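Local coordinates for protein probable fimbrial chaperone YadV (Escherichia coli K-12, PDB 5GHU) that probably acts as a periplasmic chaperone in fimbria assembly and could contribute to adhesion to various surfaces in specific niches, at residues L31-S35 / P57-I62; W36-D41 / R115-L120; T50-T54 / A76-L80; P81-E85 / P124-K128; K119-R123 / Y159-F163. One frame throughout, in Å; residues are numbered along the deposited sequence.

Interaction 1 of 5, residues L31-S35 / P57-I62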
# COMPACT_ATOMS: atom_id res chain seq x y z
N LEU A 31 -2.28 -18.59 -19.12
CA LEU A 31 -2.61 -18.83 -17.70
C LEU A 31 -4.08 -18.54 -17.42
O LEU A 31 -4.67 -17.67 -18.06
CB LEU A 31 -1.73 -17.97 -16.79
CG LEU A 31 -0.24 -18.25 -16.61
CD1 LEU A 31 0.41 -18.61 -17.89
CD2 LEU A 31 0.49 -17.04 -16.04
N LEU A 32 -4.67 -19.27 -16.48
CA LEU A 32 -5.95 -18.90 -15.88
C LEU A 32 -5.62 -17.91 -14.79
O LEU A 32 -4.74 -18.19 -13.99
CB LEU A 32 -6.69 -20.11 -15.31
CG LEU A 32 -6.90 -21.07 -16.48
CD1 LEU A 32 -7.48 -22.41 -16.00
CD2 LEU A 32 -7.79 -20.39 -17.51
N VAL A 33 -6.31 -16.77 -14.76
CA VAL A 33 -6.00 -15.74 -13.78
C VAL A 33 -7.24 -15.25 -13.04
O VAL A 33 -8.22 -14.83 -13.64
CB VAL A 33 -5.34 -14.55 -14.50
CG1 VAL A 33 -4.95 -13.44 -13.48
CG2 VAL A 33 -4.15 -15.06 -15.31
N GLN A 34 -7.17 -15.26 -11.71
CA GLN A 34 -8.28 -14.78 -10.89
C GLN A 34 -7.91 -13.44 -10.29
O GLN A 34 -6.77 -13.27 -9.84
CB GLN A 34 -8.58 -15.75 -9.74
CG GLN A 34 -9.14 -17.04 -10.17
CD GLN A 34 -9.61 -17.82 -8.99
OE1 GLN A 34 -8.98 -18.79 -8.57
NE2 GLN A 34 -10.76 -17.44 -8.46
N SER A 35 -8.87 -12.53 -10.27
CA SER A 35 -8.69 -11.18 -9.77
C SER A 35 -9.78 -10.93 -8.73
O SER A 35 -10.95 -11.22 -9.00
CB SER A 35 -8.81 -10.13 -10.89
OG SER A 35 -7.89 -10.40 -11.93
N PRO A 57 -13.33 -9.09 -15.42
CA PRO A 57 -13.80 -10.44 -15.13
C PRO A 57 -13.05 -11.04 -13.94
O PRO A 57 -11.84 -10.87 -13.80
CB PRO A 57 -13.49 -11.19 -16.44
CG PRO A 57 -12.32 -10.46 -17.00
CD PRO A 57 -12.49 -9.03 -16.63
N PRO A 58 -13.75 -11.78 -13.09
CA PRO A 58 -13.09 -12.35 -11.92
C PRO A 58 -12.15 -13.49 -12.30
O PRO A 58 -11.19 -13.75 -11.57
CB PRO A 58 -14.26 -12.86 -11.08
CG PRO A 58 -15.33 -13.12 -12.06
CD PRO A 58 -15.19 -12.04 -13.08
N VAL A 59 -12.43 -14.16 -13.42
CA VAL A 59 -11.53 -15.16 -13.94
C VAL A 59 -11.33 -14.93 -15.42
O VAL A 59 -12.28 -14.70 -16.17
CB VAL A 59 -12.05 -16.60 -13.73
CG1 VAL A 59 -11.07 -17.56 -14.34
CG2 VAL A 59 -12.21 -16.88 -12.26
N SER A 60 -10.08 -14.94 -15.86
CA SER A 60 -9.83 -14.85 -17.28
C SER A 60 -8.70 -15.76 -17.71
O SER A 60 -7.87 -16.18 -16.89
CB SER A 60 -9.53 -13.40 -17.69
OG SER A 60 -8.76 -12.74 -16.73
N ARG A 61 -8.70 -16.12 -19.00
CA ARG A 61 -7.58 -16.78 -19.62
C ARG A 61 -6.75 -15.73 -20.35
O ARG A 61 -7.26 -15.08 -21.27
CB ARG A 61 -8.05 -17.87 -20.60
CG ARG A 61 -6.93 -18.64 -21.26
CD ARG A 61 -7.43 -19.97 -21.88
NE ARG A 61 -8.75 -19.86 -22.50
CZ ARG A 61 -9.87 -20.38 -21.98
NH1 ARG A 61 -9.83 -21.04 -20.83
NH2 ARG A 61 -11.03 -20.23 -22.61
N ILE A 62 -5.49 -15.57 -19.95
CA ILE A 62 -4.58 -14.60 -20.56
C ILE A 62 -3.48 -15.34 -21.30
O ILE A 62 -2.66 -16.03 -20.67
CB ILE A 62 -3.96 -13.68 -19.54
CG1 ILE A 62 -5.02 -13.12 -18.58
CG2 ILE A 62 -3.22 -12.54 -20.28
CD1 ILE A 62 -4.47 -12.14 -17.49
O HOH W 1 -9.13 -12.08 -13.85

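Interaction 2 of 5, residues W36-D41 / R115-L120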
# COMPACT_ATOMS: atom_id res chain seq x y z
N TRP A 36 -9.42 -10.38 -7.58
CA TRP A 36 -10.44 -9.99 -6.63
C TRP A 36 -9.92 -8.97 -5.64
O TRP A 36 -8.70 -8.76 -5.50
CB TRP A 36 -10.98 -11.23 -5.88
CG TRP A 36 -10.03 -11.79 -4.80
CD1 TRP A 36 -10.01 -11.47 -3.47
CD2 TRP A 36 -8.99 -12.78 -4.98
NE1 TRP A 36 -9.02 -12.17 -2.81
CE2 TRP A 36 -8.40 -13.00 -3.71
CE3 TRP A 36 -8.51 -13.50 -6.08
CZ2 TRP A 36 -7.34 -13.87 -3.52
CZ3 TRP A 36 -7.47 -14.39 -5.88
CH2 TRP A 36 -6.90 -14.58 -4.59
N LEU A 37 -10.87 -8.34 -4.93
CA LEU A 37 -10.55 -7.42 -3.84
C LEU A 37 -10.92 -8.03 -2.49
O LEU A 37 -12.01 -8.62 -2.32
CB LEU A 37 -11.29 -6.10 -4.02
CG LEU A 37 -10.71 -5.22 -5.14
CD1 LEU A 37 -11.75 -4.32 -5.76
CD2 LEU A 37 -9.60 -4.41 -4.59
N ASP A 38 -10.03 -7.88 -1.52
CA ASP A 38 -10.41 -8.20 -0.14
C ASP A 38 -9.73 -7.27 0.88
O ASP A 38 -9.19 -6.22 0.51
CB ASP A 38 -10.12 -9.69 0.16
CG ASP A 38 -8.64 -10.06 0.09
OD1 ASP A 38 -7.76 -9.20 0.26
OD2 ASP A 38 -8.36 -11.27 -0.13
N THR A 39 -9.77 -7.61 2.18
CA THR A 39 -9.29 -6.66 3.18
C THR A 39 -7.87 -6.94 3.64
O THR A 39 -7.32 -6.19 4.45
CB THR A 39 -10.21 -6.62 4.39
OG1 THR A 39 -10.32 -7.94 4.89
CG2 THR A 39 -11.59 -6.12 3.99
N GLY A 40 -7.26 -8.00 3.14
CA GLY A 40 -5.83 -8.19 3.37
C GLY A 40 -5.50 -9.45 4.15
O GLY A 40 -4.40 -9.56 4.71
N ASP A 41 -6.46 -10.38 4.13
CA ASP A 41 -6.39 -11.72 4.75
C ASP A 41 -6.71 -11.64 6.23
O ASP A 41 -7.84 -11.88 6.62
CB ASP A 41 -5.03 -12.41 4.53
CG ASP A 41 -4.95 -13.16 3.19
OD1 ASP A 41 -5.86 -13.04 2.35
OD2 ASP A 41 -3.96 -13.88 2.97
N ARG A 115 0.31 -16.04 -6.34
CA ARG A 115 -0.57 -14.96 -5.99
C ARG A 115 0.22 -13.69 -5.70
O ARG A 115 1.24 -13.72 -4.99
CB ARG A 115 -1.38 -15.33 -4.75
CG ARG A 115 -2.16 -14.19 -4.17
CD ARG A 115 -2.32 -14.46 -2.66
NE ARG A 115 -3.39 -13.69 -2.09
CZ ARG A 115 -3.81 -13.83 -0.84
NH1 ARG A 115 -3.22 -14.68 -0.05
NH2 ARG A 115 -4.79 -13.06 -0.37
N THR A 116 -0.27 -12.56 -6.22
CA THR A 116 0.33 -11.27 -5.96
C THR A 116 -0.77 -10.32 -5.51
O THR A 116 -1.92 -10.48 -5.88
CB THR A 116 1.05 -10.71 -7.22
OG1 THR A 116 2.24 -11.47 -7.45
CG2 THR A 116 1.45 -9.26 -7.03
N ARG A 117 -0.44 -9.36 -4.66
CA ARG A 117 -1.43 -8.40 -4.15
C ARG A 117 -0.83 -7.01 -4.21
O ARG A 117 0.34 -6.86 -3.90
CB ARG A 117 -1.81 -8.68 -2.69
CG ARG A 117 -2.37 -10.03 -2.36
CD ARG A 117 -2.72 -10.11 -0.87
NE ARG A 117 -1.72 -9.41 -0.07
CZ ARG A 117 -1.84 -9.16 1.23
NH1 ARG A 117 -2.93 -9.55 1.88
NH2 ARG A 117 -0.88 -8.51 1.88
N ILE A 118 -1.64 -6.00 -4.54
CA ILE A 118 -1.26 -4.58 -4.38
C ILE A 118 -2.36 -3.85 -3.66
O ILE A 118 -3.49 -4.32 -3.60
CB ILE A 118 -1.01 -3.84 -5.72
CG1 ILE A 118 -2.27 -3.79 -6.58
CG2 ILE A 118 0.18 -4.44 -6.47
CD1 ILE A 118 -2.07 -3.00 -7.88
N LYS A 119 -2.03 -2.71 -3.06
CA LYS A 119 -3.03 -1.94 -2.31
C LYS A 119 -3.94 -1.14 -3.22
O LYS A 119 -3.50 -0.56 -4.24
CB LYS A 119 -2.34 -0.95 -1.37
CG LYS A 119 -1.57 -1.67 -0.26
CD LYS A 119 -0.64 -0.62 0.45
CE LYS A 119 0.40 -1.23 1.39
NZ LYS A 119 1.41 -0.18 1.81
N LEU A 120 -5.20 -1.09 -2.81
CA LEU A 120 -6.17 -0.15 -3.43
C LEU A 120 -6.58 0.84 -2.34
O LEU A 120 -6.99 0.46 -1.24
CB LEU A 120 -7.40 -0.90 -3.97
CG LEU A 120 -8.46 0.07 -4.55
CD1 LEU A 120 -9.17 -0.61 -5.76
CD2 LEU A 120 -9.48 0.46 -3.49

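Interaction 3 of 5, residues T50-T54 / A76-L80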
# COMPACT_ATOMS: atom_id res chain seq x y z
N THR A 50 -18.89 -7.93 3.11
CA THR A 50 -17.44 -7.96 3.25
C THR A 50 -16.76 -6.78 2.54
O THR A 50 -16.51 -5.75 3.16
CB THR A 50 -16.87 -9.29 2.71
OG1 THR A 50 -17.47 -9.59 1.45
CG2 THR A 50 -17.15 -10.41 3.69
N VAL A 51 -16.44 -6.92 1.25
CA VAL A 51 -15.86 -5.77 0.54
C VAL A 51 -16.83 -5.26 -0.51
O VAL A 51 -17.33 -6.03 -1.31
CB VAL A 51 -14.50 -6.07 -0.11
CG1 VAL A 51 -13.51 -6.52 0.95
CG2 VAL A 51 -14.63 -7.11 -1.19
N PRO A 52 -17.10 -3.95 -0.50
CA PRO A 52 -18.13 -3.40 -1.38
C PRO A 52 -17.57 -3.11 -2.78
O PRO A 52 -17.72 -2.00 -3.27
CB PRO A 52 -18.55 -2.11 -0.68
CG PRO A 52 -17.27 -1.65 0.07
CD PRO A 52 -16.61 -2.97 0.50
N PHE A 53 -16.90 -4.08 -3.38
CA PHE A 53 -16.36 -3.91 -4.73
C PHE A 53 -16.62 -5.17 -5.55
O PHE A 53 -16.77 -6.26 -5.00
CB PHE A 53 -14.86 -3.65 -4.71
CG PHE A 53 -14.46 -2.35 -4.07
CD1 PHE A 53 -14.24 -2.30 -2.70
CD2 PHE A 53 -14.32 -1.18 -4.83
CE1 PHE A 53 -13.88 -1.10 -2.08
CE2 PHE A 53 -13.95 0.02 -4.21
CZ PHE A 53 -13.72 0.04 -2.84
N THR A 54 -16.66 -5.03 -6.86
CA THR A 54 -16.55 -6.17 -7.77
C THR A 54 -15.29 -5.98 -8.63
O THR A 54 -14.81 -4.85 -8.79
CB THR A 54 -17.79 -6.33 -8.66
OG1 THR A 54 -18.01 -5.13 -9.39
CG2 THR A 54 -19.02 -6.61 -7.82
N ALA A 76 -21.06 -0.04 -2.91
CA ALA A 76 -21.71 0.56 -1.74
C ALA A 76 -22.65 -0.43 -1.05
O ALA A 76 -23.65 -0.02 -0.46
CB ALA A 76 -22.48 1.80 -2.14
N SER A 77 -22.33 -1.71 -1.13
CA SER A 77 -23.12 -2.69 -0.40
C SER A 77 -22.95 -2.44 1.09
O SER A 77 -23.85 -2.69 1.90
CB SER A 77 -22.72 -4.12 -0.79
OG SER A 77 -21.32 -4.31 -0.67
N THR A 78 -21.75 -1.97 1.43
CA THR A 78 -21.40 -1.43 2.73
C THR A 78 -20.95 -0.00 2.48
O THR A 78 -20.28 0.26 1.49
CB THR A 78 -20.23 -2.17 3.40
OG1 THR A 78 -20.43 -3.58 3.33
CG2 THR A 78 -20.09 -1.73 4.85
N SER A 79 -21.28 0.92 3.38
CA SER A 79 -20.86 2.29 3.16
C SER A 79 -19.48 2.49 3.72
O SER A 79 -19.21 2.09 4.85
CB SER A 79 -21.84 3.27 3.80
OG SER A 79 -22.07 2.86 5.13
N LEU A 80 -18.59 3.06 2.94
CA LEU A 80 -17.28 3.35 3.48
C LEU A 80 -17.26 4.74 4.10
O LEU A 80 -18.07 5.61 3.74
CB LEU A 80 -16.22 3.27 2.36
CG LEU A 80 -16.01 1.86 1.80
CD1 LEU A 80 -15.15 1.87 0.57
CD2 LEU A 80 -15.38 0.92 2.81

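Interaction 4 of 5, residues P81-E85 / P124-K128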
# COMPACT_ATOMS: atom_id res chain seq x y z
N PRO A 81 -16.29 5.01 5.00
CA PRO A 81 -16.25 6.33 5.63
C PRO A 81 -16.03 7.40 4.63
O PRO A 81 -15.33 7.16 3.63
CB PRO A 81 -15.05 6.27 6.58
CG PRO A 81 -14.48 4.98 6.42
CD PRO A 81 -15.39 4.06 5.67
N LYS A 82 -16.61 8.58 4.86
CA LYS A 82 -16.37 9.67 3.94
C LYS A 82 -15.35 10.68 4.43
O LYS A 82 -15.03 11.65 3.71
CB LYS A 82 -17.70 10.37 3.63
CG LYS A 82 -18.68 9.45 2.91
CD LYS A 82 -19.88 10.23 2.34
CE LYS A 82 -20.90 9.30 1.72
NZ LYS A 82 -22.05 10.06 1.15
N ASP A 83 -14.76 10.43 5.61
CA ASP A 83 -13.83 11.40 6.16
C ASP A 83 -12.39 10.94 6.16
O ASP A 83 -11.55 11.61 6.73
CB ASP A 83 -14.19 11.72 7.62
CG ASP A 83 -14.10 10.53 8.52
OD1 ASP A 83 -13.95 9.35 8.08
OD2 ASP A 83 -14.19 10.76 9.76
N ARG A 84 -12.12 9.85 5.45
CA ARG A 84 -10.74 9.32 5.43
C ARG A 84 -10.67 8.27 4.38
O ARG A 84 -11.69 7.74 3.96
CB ARG A 84 -10.40 8.71 6.82
CG ARG A 84 -11.18 7.42 7.13
CD ARG A 84 -11.03 7.09 8.63
NE ARG A 84 -11.81 8.03 9.43
CZ ARG A 84 -11.66 8.18 10.75
NH1 ARG A 84 -10.75 7.45 11.40
NH2 ARG A 84 -12.42 9.06 11.40
N GLU A 85 -9.46 7.96 3.95
CA GLU A 85 -9.24 6.84 3.04
C GLU A 85 -9.52 5.51 3.71
O GLU A 85 -9.44 5.34 4.96
CB GLU A 85 -7.78 6.82 2.59
CG GLU A 85 -7.44 7.97 1.62
CD GLU A 85 -6.03 7.77 1.06
OE1 GLU A 85 -5.08 7.27 1.75
OE2 GLU A 85 -5.88 8.12 -0.13
N PRO A 124 -12.36 9.12 -0.59
CA PRO A 124 -13.50 10.05 -0.72
C PRO A 124 -13.03 11.39 -1.25
O PRO A 124 -11.97 11.88 -0.88
CB PRO A 124 -14.02 10.18 0.72
CG PRO A 124 -13.53 8.87 1.42
CD PRO A 124 -12.17 8.61 0.79
N ASP A 125 -13.85 12.00 -2.10
CA ASP A 125 -13.54 13.33 -2.60
C ASP A 125 -13.61 14.33 -1.44
O ASP A 125 -14.42 14.16 -0.52
CB ASP A 125 -14.59 13.75 -3.62
CG ASP A 125 -14.46 13.08 -4.97
OD1 ASP A 125 -13.71 12.13 -5.17
OD2 ASP A 125 -15.08 13.56 -5.90
N GLY A 126 -12.82 15.40 -1.55
CA GLY A 126 -12.91 16.52 -0.64
C GLY A 126 -12.16 16.40 0.67
O GLY A 126 -12.42 17.22 1.56
N LEU A 127 -11.23 15.48 0.76
CA LEU A 127 -10.45 15.41 2.00
C LEU A 127 -9.50 16.60 2.13
O LEU A 127 -9.01 17.14 1.12
CB LEU A 127 -9.65 14.13 2.05
CG LEU A 127 -10.50 12.83 2.04
CD1 LEU A 127 -9.56 11.65 2.00
CD2 LEU A 127 -11.35 12.76 3.30
N LYS A 128 -9.29 17.02 3.37
CA LYS A 128 -8.39 18.12 3.65
C LYS A 128 -6.96 17.77 3.24
O LYS A 128 -6.48 16.68 3.50
CB LYS A 128 -8.42 18.39 5.17
CG LYS A 128 -7.49 19.50 5.60
CD LYS A 128 -7.42 19.56 7.13
CE LYS A 128 -6.53 20.72 7.58
NZ LYS A 128 -5.14 20.58 7.08
O HOH W 2 -14.64 14.15 2.30

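Interaction 5 of 5, residues K119-R123 / Y159-F163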
# COMPACT_ATOMS: atom_id res chain seq x y z
N LYS A 119 -2.03 -2.71 -3.06
CA LYS A 119 -3.03 -1.94 -2.31
C LYS A 119 -3.94 -1.14 -3.22
O LYS A 119 -3.50 -0.56 -4.24
CB LYS A 119 -2.34 -0.95 -1.37
CG LYS A 119 -1.57 -1.67 -0.26
CD LYS A 119 -0.64 -0.62 0.45
CE LYS A 119 0.40 -1.23 1.39
NZ LYS A 119 1.41 -0.18 1.81
N LEU A 120 -5.20 -1.09 -2.81
CA LEU A 120 -6.17 -0.15 -3.43
C LEU A 120 -6.58 0.84 -2.34
O LEU A 120 -6.99 0.46 -1.24
CB LEU A 120 -7.40 -0.90 -3.97
CG LEU A 120 -8.46 0.07 -4.55
CD1 LEU A 120 -9.17 -0.61 -5.76
CD2 LEU A 120 -9.48 0.46 -3.49
N PHE A 121 -6.44 2.13 -2.61
CA PHE A 121 -6.87 3.14 -1.64
C PHE A 121 -8.13 3.76 -2.13
O PHE A 121 -8.13 4.40 -3.22
CB PHE A 121 -5.78 4.23 -1.45
CG PHE A 121 -4.48 3.70 -0.91
CD1 PHE A 121 -4.33 3.51 0.43
CD2 PHE A 121 -3.41 3.37 -1.76
CE1 PHE A 121 -3.12 3.02 0.96
CE2 PHE A 121 -2.20 2.81 -1.22
CZ PHE A 121 -2.05 2.67 0.13
N TYR A 122 -9.20 3.58 -1.36
CA TYR A 122 -10.47 4.24 -1.64
C TYR A 122 -10.43 5.64 -1.03
O TYR A 122 -10.25 5.79 0.19
CB TYR A 122 -11.64 3.41 -1.08
CG TYR A 122 -12.96 4.04 -1.42
CD1 TYR A 122 -13.55 3.82 -2.65
CD2 TYR A 122 -13.63 4.83 -0.49
CE1 TYR A 122 -14.81 4.37 -2.95
CE2 TYR A 122 -14.89 5.35 -0.76
CZ TYR A 122 -15.44 5.14 -1.99
OH TYR A 122 -16.71 5.69 -2.26
N ARG A 123 -10.56 6.69 -1.89
CA ARG A 123 -10.34 8.06 -1.46
C ARG A 123 -11.62 8.86 -1.67
O ARG A 123 -11.95 9.25 -2.80
CB ARG A 123 -9.19 8.69 -2.25
CG ARG A 123 -8.87 10.09 -1.75
CD ARG A 123 -7.69 10.69 -2.54
NE ARG A 123 -6.52 9.91 -2.11
CZ ARG A 123 -5.43 9.81 -2.85
NH1 ARG A 123 -5.31 10.51 -3.99
NH2 ARG A 123 -4.42 9.03 -2.45
N TYR A 159 -5.29 10.53 5.20
CA TYR A 159 -4.64 9.69 4.21
C TYR A 159 -3.74 8.63 4.84
O TYR A 159 -3.09 8.89 5.87
CB TYR A 159 -3.74 10.53 3.27
CG TYR A 159 -4.49 11.64 2.58
CD1 TYR A 159 -5.34 11.32 1.52
CD2 TYR A 159 -4.34 12.98 2.97
CE1 TYR A 159 -6.04 12.35 0.83
CE2 TYR A 159 -5.02 14.03 2.26
CZ TYR A 159 -5.85 13.67 1.21
OH TYR A 159 -6.59 14.62 0.50
N TYR A 160 -3.73 7.46 4.23
CA TYR A 160 -2.65 6.52 4.56
C TYR A 160 -1.31 7.11 4.19
O TYR A 160 -1.17 7.85 3.17
CB TYR A 160 -2.80 5.17 3.80
CG TYR A 160 -3.95 4.37 4.29
CD1 TYR A 160 -5.26 4.61 3.88
CD2 TYR A 160 -3.74 3.42 5.25
CE1 TYR A 160 -6.32 3.88 4.39
CE2 TYR A 160 -4.84 2.66 5.78
CZ TYR A 160 -6.10 2.92 5.31
OH TYR A 160 -7.16 2.20 5.85
N VAL A 161 -0.30 6.72 4.97
CA VAL A 161 1.10 6.90 4.54
C VAL A 161 1.77 5.54 4.46
O VAL A 161 1.68 4.73 5.39
CB VAL A 161 1.91 7.83 5.46
CG1 VAL A 161 3.40 7.89 5.00
CG2 VAL A 161 1.33 9.26 5.43
N SER A 162 2.42 5.29 3.31
CA SER A 162 3.11 4.02 3.03
C SER A 162 4.58 4.33 2.79
O SER A 162 4.89 5.39 2.24
CB SER A 162 2.56 3.37 1.75
OG SER A 162 1.16 3.02 1.90
N PHE A 163 5.46 3.41 3.17
CA PHE A 163 6.91 3.67 3.00
C PHE A 163 7.62 2.59 2.21
O PHE A 163 7.28 1.39 2.31
CB PHE A 163 7.62 3.71 4.38
CG PHE A 163 7.04 4.71 5.37
CD1 PHE A 163 6.01 4.33 6.21
CD2 PHE A 163 7.50 6.00 5.41
CE1 PHE A 163 5.44 5.26 7.13
CE2 PHE A 163 7.01 6.94 6.34
CZ PHE A 163 5.97 6.55 7.23

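Interaction 1 of 5, residues L31-S35 / P57-I62
L31 to Q34 pair antiparallel with V59 to I62, the two strand directions 146° apart. L31 with I62 and V33 with S60 are the hydrogen-bonded pairs; L32 with R61 and Q34 with V59 are the non-hydrogen-bonded ones. The V33 N to S60 O bond is 2.7 Å long and lies nearly along the C=O axis, while S35 N to P58 O, at 2.9 Å, carries the ladder one step beyond V59, ahead of the start of strand 59-62. Where V33 and I62 meet, CG2 of V33 rests on CD1 of I62 at 3.7 Å. V33 has CG1 anti to the backbone N (chi1 -178°), which puts CG2 beside that N and against the isoleucine. Both residues also reach L23 of strand 19-25, on the inner face of the immunoglobulin-like domain. The other face is solvent-side: Q34 and V59 lie side by side, CG of Q34 at 3.7 Å from CG2 of V59, and CD2 of L32 runs along R61, 4.0 Å from its NH1. P57, preceded by a cis peptide bond, turns its carbonyl to a water. This water donates to V33 O and P57 O and accepts from the hydroxyls of S35 and S60, with OG of S35 at 2.8 Å. Four bonds thus hold it between the two segments, linking two carbonyls and two hydroxyls. The chemistry is accordingly split: backbone bonds set the register, V33 and I62 pack apolar carbons on the inner face beside the water-linked hydroxyls, and L32, Q34, V59 and R61 cover the outer one.

Interaction 2 of 5, residues W36-D41 / R115-L120
An ionic contact on the sheet surface joins R115 and D41, on strand 114-123 and on the loop after strand 31-38; strand 86-95 runs between the two strands. R115, extended from CG to NE, meets the carboxylate end-on with two nitrogens: NH2 to OD1 of D41 at 2.9 Å, within the guanidinium plane, and NH1 to OD2 of D41 at 3.2 Å, somewhat tilted. Both oxygens are met on the syn side, yet the two flat groups are turned 42° apart. G40 and D41 are poorly ordered, so this grip is probably mobile. N91 of the middle strand takes a second bond from NH2 of R115. D38 OD2 stays 4.0 Å from R115 NH2, beyond a salt bridge, and instead accepts the indole N-H of W36, whose NE1 lies 2.9 Å from OD2 of D38 and above the carboxylate plane. In this immunoglobulin-like sandwich the opposite side of the same strands faces the core, where L37 CD2 meets L120 CD1 at 4.0 Å, the two side chains crossing at about a right angle. Nearer the loop, R117, bent at chi3 (-38°), offers NH1 to the carbonyl O of G40 in a weak bond, 3.2 Å long, in its guanidinium plane; its guanidinium also makes a cation-pi contact with W89.

Interaction 3 of 5, residues T50-T54 / A76-L80
P52 directs its ring at the loop 76-80, and its neighbours change from a hydroxyl to a carbonyl to a leucine along the ring. CA touches the hydroxyl OG of S77 at 3.4 Å. CB of P52 meets both that OG and T78 O, the latter at 3.6 Å. CG, the far corner of the ring, remains near T78 O, and CG of P52 also lies 4.1 Å from CG of L80. Oxygens thus meet CA and CB, while CG adds the leucine to the T78 carbonyl. OG of S77 is held in turn by a hydrogen bond with OG1 of T75, which helps to fix it beside the proline. P52 is also the centre of an inverse gamma turn, closed by a weak bond from F53 N to V51 O at 2.9 Å; the turn swings the chain into strand 53-62 and leaves the ring projecting to the loop. The contact lies at one end of the immunoglobulin-like N-terminal domain, where the start of strand 53-62 meets the loop after strand 67-74. L80, with CG anti to its carbonyl carbon (chi1 -67°), sends CD1 past the proline to CZ of F53 at 4.1 Å, its side chain crossing that of F53 at about a right angle. F53 itself is packed edge-to-face with F88 and Y12 in the interior, and the L80 backbone N is bonded to the hydroxyl of Y74.

Interaction 4 of 5, residues P81-E85 / P124-K128
Two loops at one end of the N-terminal immunoglobulin-like domain meet here: residues 81-85 lead into strand 86-95, and residues 124-128 leave strand 114-123 toward the second domain. The ring of P124 lies against the bend of 81-85, with three carbonyl oxygens gathered on one side of it. CB of P124 meets K82 O at 3.5 Å, CG of P124 meets both P81 O and R84 O at 3.3 Å, and CD also meets R84 O. Beside it CD2 of L127 lies 3.5 Å from C of D83, while CD1 approaches CG of E85. A water donates to K82 O, at 2.9 Å, and to D125 O, tying the loops together past the proline. On the far side of the bend R84 grips D83 side-on: NE to OD1 of D83 is 2.9 Å, and NH2 donates to OD2 of D83, both partners in the guanidinium plane. An alanine in place of P124 would take away CG and CD and is likely to open a gap beside the carbonyls of P81 and R84, leaving the bend less firmly packed. With no direct polar bond between the loops, the fit depends on ring carbons, whose hydrogens may be mildly polarised toward the carbonyls, on the methyls of L127 and on the bridging water.

Interaction 5 of 5, residues K119-R123 / Y159-F163
F121 and Y160 come from two segments that run in nearly opposite directions, 162° apart, without forming a sheet; the CA atoms of this pair are 8.2 Å apart, so side chains do the bridging. F121 sets CE1 on CB of Y160 at 3.6 Å and CD1 on CD1 of Y160 at 3.7 Å. The rings meet obliquely, centroids 5.5 Å apart and planes at 50°. CZ of F121 reaches on to OG of S162 at 3.7 Å. That hydroxyl also receives a weak bond from the extended K119, with NZ 3.2 Å from OG of S162. Segment 119-123, the end of strand 114-123, belongs to the N-terminal domain and 159-163 to the C-terminal one, so the contact spans the cleft between the two immunoglobulin-like domains of a PapD-type chaperone. K119 probably corresponds to the cleft lysine that in PapD holds the terminal carboxylate of a pilus subunit. R9 of strand 9-13 also packs on F121 and S162. A serine in place of F121 would probably leave Y160 without its aromatic partner and open a gap between the domains. Further along, R123 has CG anti to the backbone N (chi1 -176°) and bends at chi3, bringing NE to the edge of the Y159 ring, 3.9 Å from CE1, with the guanidinium almost perpendicular to it. The charge of R123 is met by E85 and D211, and the Y159 hydroxyl by G129 O.

Interactions 1 to 4 lie within the N-terminal domain, whereas interaction 5, with buried and partly exposed residues, joins it to the C-terminal one across the cleft. Interactions 1 and 2 each have a buried face and an exposed one: interaction 1 alone is a strand ladder, while interaction 2 spans two non-adjacent strands of the same sheet, with charged side chains outside and leucines inside. Interactions 3 and 4 are partly exposed loop packings around a proline. Strand 31-38 serves interactions 1 and 2, strand 53-62 interactions 1 and 3, and strand 114-123 interactions 2 and 5. V51 and F53 of interaction 3 pack on L37 of interaction 2, and the E85 to R123 salt bridge links interaction 4 to interaction 5.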